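Local coordinates for hypothetical protein PA3352 (Pseudomonas aeruginosa, PDB 2FUP), which is of unknown function but, as a putative FlgN-family protein, probably acts as an export chaperone in flagellum synthesis, at residues Pro6-Leu9 / Asp10-Glu14; Ala61-Glu64 / Ile65-Ala69; Leu98-Leu101 / Leu102-Gln106. All coordinates share one frame; numbering follows the deposited sequence.

Contact 1 of 3, residues Pro6-Leu9 / Asp10-Glu14; sequences PTLL and DLFAE
The opening turns of helix 7-34, the first long helix of an all-helical FlgN-family fold, bring Leu-8 and Phe-12 together one turn apart. The two side chains lie side by side and point the same way, and both residues are buried. The branch carbon of the leucine does the touching: Leu-8 CG sits 3.8 Å from Phe-12 CE2, and both leucine methyls approach that same ring atom a little less closely. Leu-8 reaches it because CG stands anti to the backbone N (chi1 -169°), whereas Phe-12 CG stands anti to its carbonyl carbon, beside its own backbone N. Phe-12 CD2 comes 3.4 Å from Leu-8 O, an oblique approach to the ring.

A second pair one residue earlier repeats the side-by-side pattern more loosely, Thr-7 CG2 meeting Leu-11 CD1 at 4.1 Å. The threonine hydroxyl turns elsewhere and hydrogen-bonds the hydroxyl of Ser-5. Leu-11 CG rests closer still on the backbone, 3.4 Å from Thr-7 O.

Four i to i+4 hydrogen bonds run beneath these side chains. The first is from Asp-10 N to Pro-6 O at 2.9 Å. The last, Ala-13 N to Leu-9 O, is also 2.9 Å long.

Leu-8 and Phe-12 face Leu-78 of helix 75-82 and Arg-62 of helix 39-68, and the side chain of Phe-12 also lies near a bound methylpentanediol, probably from the crystallisation liquor. Buried apolar residues at i and i+4, with Asp-10 and Ala-13 on the solvent side, are the pattern of an amphipathic helix in a helical bundle.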
loop_
_atom_site.group_PDB
_atom_site.type_symbol
_atom_site.label_atom_id
_atom_site.label_comp_id
_atom_site.label_asym_id
_atom_site.label_seq_id
_atom_site.Cartn_x
_atom_site.Cartn_y
_atom_site.Cartn_z
ATOM N N PRO A 6 -11.464 15.820 -3.506
ATOM C CA PRO A 6 -10.778 15.093 -2.450
ATOM C C PRO A 6 -10.364 13.688 -2.829
ATOM O O PRO A 6 -9.705 13.013 -1.998
ATOM C CB PRO A 6 -11.832 15.059 -1.363
ATOM C CG PRO A 6 -13.118 15.104 -2.115
ATOM C CD PRO A 6 -12.879 16.025 -3.183
ATOM N N THR A 7 -10.688 13.248 -4.056
ATOM C CA THR A 7 -10.530 11.791 -4.307
ATOM C C THR A 7 -9.141 11.243 -4.152
ATOM O O THR A 7 -8.919 10.243 -3.515
ATOM C CB THR A 7 -11.058 11.440 -5.670
ATOM O OG1 THR A 7 -12.362 11.997 -5.816
ATOM C CG2 THR A 7 -11.118 9.957 -5.902
ATOM N N LEU A 8 -8.147 11.891 -4.747
ATOM C CA LEU A 8 -6.804 11.362 -4.696
ATOM C C LEU A 8 -6.282 11.326 -3.273
ATOM O O LEU A 8 -5.665 10.307 -2.846
ATOM C CB LEU A 8 -5.823 12.110 -5.591
ATOM C CG LEU A 8 -4.464 11.507 -5.816
ATOM C CD1 LEU A 8 -4.575 10.138 -6.444
ATOM C CD2 LEU A 8 -3.595 12.334 -6.716
ATOM N N LEU A 9 -6.498 12.408 -2.534
ATOM C CA LEU A 9 -6.030 12.427 -1.177
ATOM C C LEU A 9 -6.731 11.373 -0.337
ATOM O O LEU A 9 -6.102 10.736 0.507
ATOM C CB LEU A 9 -6.178 13.828 -0.585
ATOM C CG LEU A 9 -5.583 14.029 0.823
ATOM C CD1 LEU A 9 -4.092 13.778 0.885
ATOM C CD2 LEU A 9 -5.859 15.513 1.228
ATOM N N ASP A 10 -8.005 11.124 -0.592
ATOM C CA ASP A 10 -8.758 10.089 0.148
ATOM C C ASP A 10 -8.162 8.741 -0.149
ATOM O O ASP A 10 -8.017 7.908 0.746
ATOM C CB ASP A 10 -10.222 10.125 -0.235
ATOM C CG ASP A 10 -11.050 9.226 0.600
ATOM O OD1 ASP A 10 -11.154 9.443 1.806
ATOM O OD2 ASP A 10 -11.711 8.338 0.016
ATOM N N LEU A 11 -7.797 8.500 -1.409
ATOM C CA LEU A 11 -7.188 7.197 -1.746
ATOM C C LEU A 11 -5.871 6.990 -1.045
ATOM O O LEU A 11 -5.555 5.902 -0.574
ATOM C CB LEU A 11 -7.006 7.103 -3.258
ATOM C CG LEU A 11 -8.291 6.981 -4.063
ATOM C CD1 LEU A 11 -8.071 7.275 -5.522
ATOM C CD2 LEU A 11 -8.917 5.651 -3.924
ATOM N N PHE A 12 -5.061 8.024 -0.973
ATOM C CA PHE A 12 -3.825 7.907 -0.233
ATOM C C PHE A 12 -4.108 7.652 1.235
ATOM O O PHE A 12 -3.423 6.825 1.839
ATOM C CB PHE A 12 -2.968 9.170 -0.355
ATOM C CG PHE A 12 -2.141 9.224 -1.596
ATOM C CD1 PHE A 12 -1.164 8.288 -1.876
ATOM C CD2 PHE A 12 -2.303 10.242 -2.521
ATOM C CE1 PHE A 12 -0.414 8.338 -3.020
ATOM C CE2 PHE A 12 -1.525 10.285 -3.715
ATOM C CZ PHE A 12 -0.562 9.321 -3.954
ATOM N N ALA A 13 -5.040 8.389 1.830
ATOM C CA ALA A 13 -5.356 8.205 3.266
ATOM C C ALA A 13 -5.822 6.775 3.514
ATOM O O ALA A 13 -5.395 6.129 4.458
ATOM C CB ALA A 13 -6.443 9.210 3.720
ATOM N N GLU A 14 -6.716 6.283 2.689
ATOM C CA GLU A 14 -7.189 4.916 2.846
ATOM C C GLU A 14 -6.054 3.910 2.726
ATOM O O GLU A 14 -5.927 2.990 3.533
ATOM C CB GLU A 14 -8.218 4.579 1.767
ATOM C CG GLU A 14 -9.533 5.295 1.916
ATOM C CD GLU A 14 -10.585 4.953 0.848
ATOM O OE1 GLU A 14 -10.334 4.000 0.037
ATOM O OE2 GLU A 14 -11.665 5.639 0.858
#

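Contact 2 of 3, residues Ala61-Glu64 / Ile65-Ala69; sequences ARAE and ILREA
Glu-64 and Arg-67, three residues apart near the end of helix 39-68, form the ionic part of this contact. Arg-67 NH1 donates to Glu-64 OE1 at 2.9 Å with an N-H...O angle of 151°. The oxygen lies at the edge of the guanidinium, practically in its plane, and is approached nearly along its own C-O bond, although the two flat groups are turned 47° apart. The glutamate gets there by a bend at its second torsion (chi2 60°), while the arginine folds back at chi3 to cross it at about a right angle. A single N-H thus joins the pair.

Packing is lighter. The folded arginine passes over the preceding turn, Arg-67 NH2 coming 4.0 Å from Ala-63 CB, with Ala-63 O lying over one guanidinium face near its rim. Ile-65 CG1 rests 3.4 Å from Ala-61 O, and Leu-66 CG is equally close to Arg-62 O.

Regular i to i+4 backbone bonds carry the rest, the shortest being Arg-67 N to Ala-63 O at 2.8 Å.

Ile-65 leans on Leu-11 of helix 7-34 and on Tyr-81 of helix 75-82, which also meets Leu-66. In the conformer modelled here, one of two, Arg-62 forms a salt bridge with Asp-15 of helix 7-34, and the loop residue Leu-73 packs against Ala-63, Leu-66 and Arg-67 where the chain turns towards helix 75-82.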
loop_
_atom_site.group_PDB
_atom_site.type_symbol
_atom_site.label_atom_id
_atom_site.label_comp_id
_atom_site.label_asym_id
_atom_site.label_seq_id
_atom_site.Cartn_x
_atom_site.Cartn_y
_atom_site.Cartn_z
ATOM N N ALA A 61 -6.752 3.017 -8.959
ATOM C CA ALA A 61 -7.539 4.273 -8.932
ATOM C C ALA A 61 -6.596 5.455 -9.000
ATOM O O ALA A 61 -6.803 6.392 -9.780
ATOM C CB ALA A 61 -8.388 4.307 -7.720
ATOM N N ARG A 62 -5.552 5.444 -8.144
ATOM C CA ARG A 62 -4.602 6.562 -8.164
ATOM C C ARG A 62 -3.926 6.692 -9.534
ATOM O O ARG A 62 -3.726 7.804 -10.079
ATOM C CB ARG A 62 -3.513 6.414 -7.089
ATOM C CG ARG A 62 -4.168 6.548 -5.726
ATOM C CD ARG A 62 -3.113 6.918 -4.702
ATOM N NE ARG A 62 -2.156 5.830 -4.741
ATOM C CZ ARG A 62 -2.356 4.683 -4.115
ATOM N NH1 ARG A 62 -3.368 4.553 -3.291
ATOM N NH2 ARG A 62 -1.531 3.691 -4.270
ATOM N N ALA A 63 -3.551 5.542 -10.117
ATOM C CA ALA A 63 -2.888 5.554 -11.432
ATOM C C ALA A 63 -3.828 6.165 -12.485
ATOM O O ALA A 63 -3.384 6.942 -13.361
ATOM C CB ALA A 63 -2.487 4.104 -11.881
ATOM N N GLU A 64 -5.138 5.802 -12.423
ATOM C CA GLU A 64 -6.092 6.315 -13.391
ATOM C C GLU A 64 -6.291 7.826 -13.266
ATOM O O GLU A 64 -6.377 8.542 -14.267
ATOM C CB GLU A 64 -7.424 5.566 -13.297
ATOM C CG GLU A 64 -8.502 5.953 -14.337
ATOM C CD GLU A 64 -8.123 5.754 -15.803
ATOM O OE1 GLU A 64 -7.270 4.871 -16.047
ATOM O OE2 GLU A 64 -8.720 6.451 -16.714
ATOM N N ILE A 65 -6.307 8.336 -12.035
ATOM C CA ILE A 65 -6.446 9.749 -11.834
ATOM C C ILE A 65 -5.242 10.447 -12.471
ATOM O O ILE A 65 -5.388 11.485 -13.157
ATOM C CB ILE A 65 -6.616 10.053 -10.324
ATOM C CG1 ILE A 65 -7.975 9.548 -9.872
ATOM C CG2 ILE A 65 -6.404 11.507 -10.059
ATOM C CD1 ILE A 65 -8.188 9.584 -8.389
ATOM N N LEU A 66 -4.030 9.983 -12.180
ATOM C CA LEU A 66 -2.862 10.650 -12.735
ATOM C C LEU A 66 -2.797 10.529 -14.260
ATOM O O LEU A 66 -2.474 11.513 -14.953
ATOM C CB LEU A 66 -1.560 10.139 -12.086
ATOM C CG LEU A 66 -1.436 10.324 -10.568
ATOM C CD1 LEU A 66 -0.156 9.661 -10.046
ATOM C CD2 LEU A 66 -1.477 11.778 -10.254
ATOM N N ARG A 67 -3.134 9.353 -14.788
ATOM C CA ARG A 67 -3.112 9.180 -16.222
ATOM C C ARG A 67 -4.081 10.123 -16.952
ATOM O O ARG A 67 -3.719 10.727 -17.966
ATOM C CB ARG A 67 -3.479 7.726 -16.513
ATOM C CG ARG A 67 -3.596 7.168 -17.900
ATOM C CD ARG A 67 -4.105 5.695 -17.738
ATOM N NE ARG A 67 -3.108 4.801 -17.137
ATOM C CZ ARG A 67 -3.353 3.915 -16.210
ATOM N NH1 ARG A 67 -4.565 3.775 -15.693
ATOM N NH2 ARG A 67 -2.390 3.124 -15.745
ATOM N N GLU A 68 -5.285 10.270 -16.400
ATOM C CA GLU A 68 -6.281 11.134 -16.997
ATOM C C GLU A 68 -5.854 12.572 -16.900
ATOM O O GLU A 68 -6.213 13.377 -17.771
ATOM C CB GLU A 68 -7.643 10.930 -16.355
ATOM C CG GLU A 68 -8.211 9.563 -16.652
ATOM C CD GLU A 68 -9.658 9.371 -16.102
ATOM O OE1 GLU A 68 -10.260 10.397 -15.625
ATOM O OE2 GLU A 68 -10.145 8.211 -16.086
ATOM N N ALA A 69 -5.051 12.938 -15.899
ATOM C CA ALA A 69 -4.550 14.321 -15.754
ATOM C C ALA A 69 -3.369 14.530 -16.704
ATOM O O ALA A 69 -2.863 15.638 -16.780
ATOM C CB ALA A 69 -4.118 14.558 -14.306
#

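Contact 3 of 3, residues Leu98-Leu101 / Leu102-Gln106; sequences LGEL and LERCQ
Leu-98 and Leu-102, one turn apart, touch through their branches: Leu-98 CG lies 3.9 Å from Leu-102 CD1, and Leu-98 CD1 is 4.0 Å from Leu-102 CG. The contact comes from unlike first torsions. In Leu-98, CG is anti to the backbone N (chi1 -176°), which carries it forward along the helix, while the CG of Leu-102 stands beside its own N and leans back over Leu-98 O.

On another side of the helix Glu-100 and Arg-104 run side by side without a direct salt bridge. Their planes are 67° apart, and Glu-100 OE2 stays 4.3 Å from Arg-104 NH1, well out of the guanidinium plane. A water bridges them: it donates a hydrogen bond to Glu-100 OE2 and accepts one from Arg-104 NH1 at 2.7 Å, in the guanidinium plane. Leu-101 CD2 comes within 3.7 Å of Arg-104 NH1.

This part of helix 88-114 is amphipathic, as in a helical bundle: leucines and Cys-105 are buried, while Glu-100, Glu-103 and Arg-104 are exposed.

Beneath the side chains, Leu-102 N donates to Leu-98 O at 2.9 Å, and Arg-104 N to Glu-100 O at the same length. Farther out, Leu-102 and Cys-105 pack on Leu-127 of helix 121-130, whereas Leu-101 lies on Ile-16 and Asn-20 of helix 7-34.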
loop_
_atom_site.group_PDB
_atom_site.type_symbol
_atom_site.label_atom_id
_atom_site.label_comp_id
_atom_site.label_asym_id
_atom_site.label_seq_id
_atom_site.Cartn_x
_atom_site.Cartn_y
_atom_site.Cartn_z
ATOM N N LEU A 98 3.190 6.515 2.036
ATOM C CA LEU A 98 2.752 5.253 1.450
ATOM C C LEU A 98 3.869 4.505 0.807
ATOM O O LEU A 98 3.998 3.297 0.987
ATOM C CB LEU A 98 1.612 5.499 0.457
ATOM C CG LEU A 98 0.999 4.235 -0.153
ATOM C CD1 LEU A 98 0.377 3.303 0.908
ATOM C CD2 LEU A 98 -0.007 4.544 -1.252
ATOM N N GLY A 99 4.744 5.184 0.041
ATOM C CA GLY A 99 5.848 4.470 -0.560
ATOM C C GLY A 99 6.737 3.819 0.477
ATOM O O GLY A 99 7.164 2.664 0.328
ATOM N N GLU A 100 7.001 4.496 1.619
ATOM C CA GLU A 100 7.812 3.893 2.656
ATOM C C GLU A 100 7.091 2.672 3.248
ATOM O O GLU A 100 7.719 1.639 3.437
ATOM C CB GLU A 100 8.014 4.904 3.769
ATOM C CG GLU A 100 8.846 4.421 4.896
ATOM C CD GLU A 100 8.945 5.469 5.987
ATOM O OE1 GLU A 100 9.595 6.489 5.802
ATOM O OE2 GLU A 100 8.395 5.239 7.079
ATOM N N LEU A 101 5.800 2.820 3.514
ATOM C CA LEU A 101 5.063 1.705 4.147
ATOM C C LEU A 101 5.002 0.504 3.226
ATOM O O LEU A 101 5.113 -0.622 3.698
ATOM C CB LEU A 101 3.655 2.148 4.496
ATOM C CG LEU A 101 3.486 3.065 5.715
ATOM C CD1 LEU A 101 2.112 3.680 5.814
ATOM C CD2 LEU A 101 3.758 2.260 7.029
ATOM N N LEU A 102 4.802 0.718 1.934
ATOM C CA LEU A 102 4.737 -0.433 1.005
ATOM C C LEU A 102 6.073 -1.145 0.950
ATOM O O LEU A 102 6.175 -2.387 0.883
ATOM C CB LEU A 102 4.260 -0.023 -0.379
ATOM C CG LEU A 102 2.847 0.488 -0.467
ATOM C CD1 LEU A 102 2.483 1.018 -1.887
ATOM C CD2 LEU A 102 1.846 -0.588 0.002
ATOM N N GLU A 103 7.166 -0.382 1.007
ATOM C CA GLU A 103 8.460 -0.990 0.988
ATOM C C GLU A 103 8.679 -1.782 2.302
ATOM O O GLU A 103 9.237 -2.913 2.298
ATOM C CB GLU A 103 9.546 0.107 0.792
ATOM C CG GLU A 103 10.988 -0.383 0.996
ATOM C CD GLU A 103 12.023 0.764 0.751
ATOM O OE1 GLU A 103 12.381 0.964 -0.416
ATOM O OE2 GLU A 103 12.487 1.407 1.728
ATOM N N ARG A 104 8.278 -1.223 3.445
ATOM C CA ARG A 104 8.378 -1.931 4.699
ATOM C C ARG A 104 7.582 -3.240 4.652
ATOM O O ARG A 104 8.067 -4.276 5.139
ATOM C CB ARG A 104 7.853 -1.043 5.833
ATOM C CG ARG A 104 8.772 0.116 6.182
ATOM C CD ARG A 104 8.144 1.082 7.177
ATOM N NE ARG A 104 8.153 0.546 8.541
ATOM C CZ ARG A 104 7.430 1.026 9.569
ATOM N NH1 ARG A 104 6.583 2.047 9.404
ATOM N NH2 ARG A 104 7.547 0.459 10.780
ATOM N N CYS A 105 6.369 -3.184 4.125
ATOM C CA CYS A 105 5.565 -4.419 3.982
ATOM C C CYS A 105 6.316 -5.437 3.123
ATOM O O CYS A 105 6.366 -6.627 3.455
ATOM C CB CYS A 105 4.235 -4.137 3.353
ATOM S SG CYS A 105 3.012 -3.229 4.345
ATOM N N GLN A 106 6.853 -4.990 2.005
ATOM C CA GLN A 106 7.536 -5.922 1.098
ATOM C C GLN A 106 8.685 -6.586 1.759
ATOM O O GLN A 106 8.843 -7.832 1.651
ATOM C CB GLN A 106 8.033 -5.171 -0.129
ATOM C CG GLN A 106 8.739 -6.059 -1.132
ATOM C CD GLN A 106 9.121 -5.216 -2.358
ATOM O OE1 GLN A 106 9.989 -4.319 -2.254
ATOM N NE2 GLN A 106 8.447 -5.463 -3.507
HETATM O O HOH W 1 6.258 3.954 7.571
#

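All three contacts are i to i+3 or i+4 pairings within single helices, on helices 7-34, 39-68 and 88-114 respectively. The centre of contact 3 lies nearest the chain's centre, about 7 Å from it; the centre of contact 2 is about 16 Å away. Contacts 1 and 3 are partly buried, and contact 2 is a surface contact. Chemistry follows place: contact 1 relies on apolar packing, contact 2 shows a direct salt bridge, and contact 3 combines leucine packing with a glutamate and an arginine bridged by a water. Contacts 1 and 2 touch where Leu-11 CD1 lies 3.7 Å from Ile-65 CD1, contacts 1 and 3 where Phe-12 CD1 lies 4.0 Å from Leu-98 CD2.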